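Local coordinates for beta-glucosidase (Chaetomella raphigera, PDB 6JXG), which probably hydrolyses terminal, non-reducing beta-D-glucosyl residues with release of beta-D-glucose, as a secreted family 3 glycoside hydrolase of cellulose degradation, at residues Glu180-Pro185 with Asp549-Gly554. Sequence-based numbering, arbitrary orientation.
Sequences ELYLWP and DNFPEG
An edge-to-face aromatic pair, Y182 with F551, joins the TIM-barrel-like N-terminal region of this family 3 glycosidase to a loop of its C-terminal region. The F551 ring presents its CD2-CE2 edge to one face of Y182. The planes stand at 90° and the centroids are 5.2 Å apart. The meeting is offset toward the hydroxyl end of the tyrosine: CE2 of F551 lies 3.6 Å from CZ of Y182. With CG of Y182 anti to its carbonyl carbon (chi1 -59°), the ring extends from the helix toward the loop. L181 CG lies over the rim of the Y182 ring, and the L181 CD2 methyl is in van der Waals contact with G554 O at 3.8 Å.

No direct hydrogen bond crosses the contact; one water makes the polar link. It lies in the plane of the Y182 ring, at its edge, and accepts from Y182 OH at 2.7 Å. It donates to E553 OE2 at 2.9 Å and to G554 O at 2.7 Å. Replacing Y182 by an alanine would probably leave the F551 edge without its aromatic face and the bridging water without the hydroxyl that donates to it.

The loop has its own internal bonds. D549 OD1 accepts from F551 N at 2.9 Å, forming an Asx turn; the N-H comes in tilted out of the carboxylate plane. A type I beta turn follows, from F551 to G554, closed by G554 N to F551 O.

K116 NZ forms salt bridges with both E553 OE2 and D549 OD2, and K116 also makes a cation-pi contact with F551 and touches Y182. The 180-185 segment lies on helices 175-182 and 184-191, with L181 packed on P131 of helix 131-147. The 549-554 loop runs between helices 511-519 and 559-564, and D549 bonds through its backbone to S170 of strand 170-171.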
ATOM      1  N   GLU A 180     -12.756  12.571  -3.597  1.00 13.59           N
ATOM      2  CA  GLU A 180     -11.617  12.723  -4.516  1.00 15.11           C
ATOM      3  C   GLU A 180     -10.338  12.143  -4.033  1.00 14.72           C
ATOM      4  O   GLU A 180      -9.443  11.896  -4.857  1.00 17.26           O
ATOM      5  CB  GLU A 180     -11.364  14.160  -4.947  1.00 14.76           C
ATOM      6  CG  GLU A 180     -12.459  14.604  -5.879  1.00 15.98           C
ATOM      7  CD  GLU A 180     -12.353  16.052  -6.384  1.00 15.63           C
ATOM      8  OE1 GLU A 180     -11.260  16.624  -6.548  1.00 14.21           O
ATOM      9  OE2 GLU A 180     -13.435  16.561  -6.632  1.00 16.18           O
ATOM     10  N   LEU A 181     -10.214  11.973  -2.732  1.00 14.66           N
ATOM     11  CA  LEU A 181      -8.955  11.608  -2.150  1.00 15.47           C
ATOM     12  C   LEU A 181      -9.099  10.241  -1.433  1.00 15.46           C
ATOM     13  O   LEU A 181      -8.690   9.235  -1.995  1.00 15.01           O
ATOM     14  CB  LEU A 181      -8.478  12.730  -1.266  1.00 16.97           C
ATOM     15  CG  LEU A 181      -7.105  12.642  -0.781  1.00 18.85           C
ATOM     16  CD1 LEU A 181      -6.199  12.446  -2.027  1.00 22.20           C
ATOM     17  CD2 LEU A 181      -6.779  13.888   0.007  1.00 17.36           C
ATOM     18  N   TYR A 182      -9.736  10.198  -0.268  1.00 12.73           N
ATOM     19  CA  TYR A 182      -9.714   9.006   0.576  1.00 12.38           C
ATOM     20  C   TYR A 182     -10.578   7.834   0.055  1.00 11.55           C
ATOM     21  O   TYR A 182     -10.191   6.693   0.115  1.00 10.56           O
ATOM     22  CB  TYR A 182     -10.077   9.376   2.067  1.00 12.44           C
ATOM     23  CG  TYR A 182      -9.100  10.393   2.601  1.00 11.55           C
ATOM     24  CD1 TYR A 182      -7.825  10.005   2.939  1.00 11.17           C
ATOM     25  CD2 TYR A 182      -9.383  11.776   2.524  1.00 11.31           C
ATOM     26  CE1 TYR A 182      -6.879  10.944   3.370  1.00 11.59           C
ATOM     27  CE2 TYR A 182      -8.431  12.707   2.892  1.00 11.62           C
ATOM     28  CZ  TYR A 182      -7.169  12.302   3.325  1.00 11.93           C
ATOM     29  OH  TYR A 182      -6.139  13.217   3.693  1.00 11.16           O
ATOM     30  N   LEU A 183     -11.737   8.128  -0.464  1.00  9.97           N
ATOM     31  CA  LEU A 183     -12.606   7.098  -1.091  1.00 11.00           C
ATOM     32  C   LEU A 183     -12.095   6.494  -2.398  1.00 11.18           C
ATOM     33  O   LEU A 183     -12.365   5.317  -2.721  1.00 10.75           O
ATOM     34  CB  LEU A 183     -14.020   7.674  -1.278  1.00 10.26           C
ATOM     35  CG  LEU A 183     -15.090   6.623  -1.639  1.00 11.16           C
ATOM     36  CD1 LEU A 183     -15.266   5.662  -0.483  1.00 10.91           C
ATOM     37  CD2 LEU A 183     -16.391   7.343  -2.025  1.00 11.91           C
ATOM     38  N   TRP A 184     -11.343   7.301  -3.144  1.00 11.35           N
ATOM     39  CA  TRP A 184     -11.004   6.978  -4.496  1.00 11.45           C
ATOM     40  C   TRP A 184     -10.352   5.548  -4.661  1.00 11.80           C
ATOM     41  O   TRP A 184     -10.792   4.720  -5.453  1.00 13.39           O
ATOM     42  CB  TRP A 184     -10.176   8.085  -5.037  1.00 11.53           C
ATOM     43  CG  TRP A 184      -9.691   7.894  -6.435  1.00 12.46           C
ATOM     44  CD1 TRP A 184      -8.829   6.955  -6.917  1.00 12.97           C
ATOM     45  CD2 TRP A 184     -10.039   8.738  -7.572  1.00 13.79           C
ATOM     46  NE1 TRP A 184      -8.627   7.143  -8.278  1.00 14.22           N
ATOM     47  CE2 TRP A 184      -9.387   8.213  -8.702  1.00 14.36           C
ATOM     48  CE3 TRP A 184     -10.811   9.888  -7.706  1.00 14.18           C
ATOM     49  CZ2 TRP A 184      -9.478   8.801  -9.958  1.00 17.05           C
ATOM     50  CZ3 TRP A 184     -10.949  10.476  -8.985  1.00 15.43           C
ATOM     51  CH2 TRP A 184     -10.253   9.951 -10.080  1.00 15.58           C
ATOM     52  N   PRO A 185      -9.382   5.204  -3.799  1.00 12.96           N
ATOM     53  CA  PRO A 185      -8.857   3.836  -3.934  1.00 11.98           C
ATOM     54  C   PRO A 185      -9.823   2.766  -3.523  1.00 11.84           C
ATOM     55  O   PRO A 185      -9.733   1.656  -4.059  1.00 12.46           O
ATOM     56  CB  PRO A 185      -7.663   3.788  -3.028  1.00 13.89           C
ATOM     57  CG  PRO A 185      -7.579   5.122  -2.390  1.00 15.30           C
ATOM     58  CD  PRO A 185      -8.591   6.062  -2.919  1.00 12.91           C
ATOM     59  N   ASP A 549      -9.418  14.943  14.015  1.00 16.59           N
ATOM     60  CA  ASP A 549      -8.831  15.510  12.811  1.00 15.29           C
ATOM     61  C   ASP A 549      -9.966  15.985  11.904  1.00 15.38           C
ATOM     62  O   ASP A 549     -10.771  15.198  11.449  1.00 12.66           O
ATOM     63  CB  ASP A 549      -7.901  14.488  12.132  1.00 14.43           C
ATOM     64  CG  ASP A 549      -7.068  15.092  10.982  1.00 15.06           C
ATOM     65  OD1 ASP A 549      -7.312  16.242  10.556  1.00 13.82           O
ATOM     66  OD2 ASP A 549      -6.140  14.383  10.455  1.00 13.42           O
ATOM     67  N   ASN A 550     -10.038  17.300  11.655  1.00 14.88           N
ATOM     68  CA  ASN A 550     -11.059  17.867  10.770  1.00 14.76           C
ATOM     69  C   ASN A 550     -10.577  18.076   9.345  1.00 13.39           C
ATOM     70  O   ASN A 550     -11.234  18.678   8.496  1.00 11.92           O
ATOM     71  CB  ASN A 550     -11.644  19.146  11.370  1.00 17.69           C
ATOM     72  CG  ASN A 550     -12.433  18.832  12.640  1.00 20.29           C
ATOM     73  OD1 ASN A 550     -13.541  18.322  12.589  1.00 20.17           O
ATOM     74  ND2 ASN A 550     -11.851  19.139  13.759  1.00 24.55           N
ATOM     75  N   PHE A 551      -9.425  17.509   9.074  1.00 12.52           N
ATOM     76  CA  PHE A 551      -8.920  17.452   7.725  1.00 13.38           C
ATOM     77  C   PHE A 551      -8.989  18.849   7.034  1.00 13.03           C
ATOM     78  O   PHE A 551      -9.510  18.967   5.948  1.00 15.86           O
ATOM     79  CB  PHE A 551      -9.589  16.402   6.883  1.00 11.90           C
ATOM     80  CG  PHE A 551      -9.207  14.962   7.247  1.00 12.84           C
ATOM     81  CD1 PHE A 551      -9.483  14.433   8.519  1.00 13.93           C
ATOM     82  CD2 PHE A 551      -8.607  14.128   6.346  1.00 12.60           C
ATOM     83  CE1 PHE A 551      -9.158  13.121   8.843  1.00 12.63           C
ATOM     84  CE2 PHE A 551      -8.303  12.820   6.677  1.00 12.64           C
ATOM     85  CZ  PHE A 551      -8.523  12.344   7.933  1.00 11.73           C
ATOM     86  N   PRO A 552      -8.475  19.911   7.688  1.00 14.42           N
ATOM     87  CA  PRO A 552      -8.655  21.266   7.106  1.00 14.88           C
ATOM     88  C   PRO A 552      -7.861  21.469   5.800  1.00 13.85           C
ATOM     89  O   PRO A 552      -8.172  22.307   5.003  1.00 13.16           O
ATOM     90  CB  PRO A 552      -8.154  22.190   8.241  1.00 14.40           C
ATOM     91  CG  PRO A 552      -7.134  21.353   8.910  1.00 16.36           C
ATOM     92  CD  PRO A 552      -7.761  19.984   8.961  1.00 14.72           C
ATOM     93  N   GLU A 553      -6.883  20.615   5.559  1.00 14.54           N
ATOM     94  CA  GLU A 553      -6.053  20.703   4.363  1.00 14.24           C
ATOM     95  C   GLU A 553      -6.833  20.272   3.163  1.00 14.31           C
ATOM     96  O   GLU A 553      -6.443  20.548   2.046  1.00 13.64           O
ATOM     97  CB  GLU A 553      -4.795  19.843   4.536  1.00 13.70           C
ATOM     98  CG  GLU A 553      -4.987  18.326   4.669  1.00 13.34           C
ATOM     99  CD  GLU A 553      -5.356  17.821   6.057  1.00 13.20           C
ATOM    100  OE1 GLU A 553      -5.284  18.566   7.086  1.00 12.72           O
ATOM    101  OE2 GLU A 553      -5.779  16.633   6.150  1.00 13.58           O
ATOM    102  N   GLY A 554      -7.893  19.499   3.403  1.00 13.99           N
ATOM    103  CA  GLY A 554      -8.808  19.085   2.372  1.00 14.38           C
ATOM    104  C   GLY A 554      -8.086  18.281   1.307  1.00 13.61           C
ATOM    105  O   GLY A 554      -7.315  17.359   1.580  1.00 12.91           O
TER
HETATM  106  O   HOH W   1      -7.098  15.772   3.772  1.00 11.23           O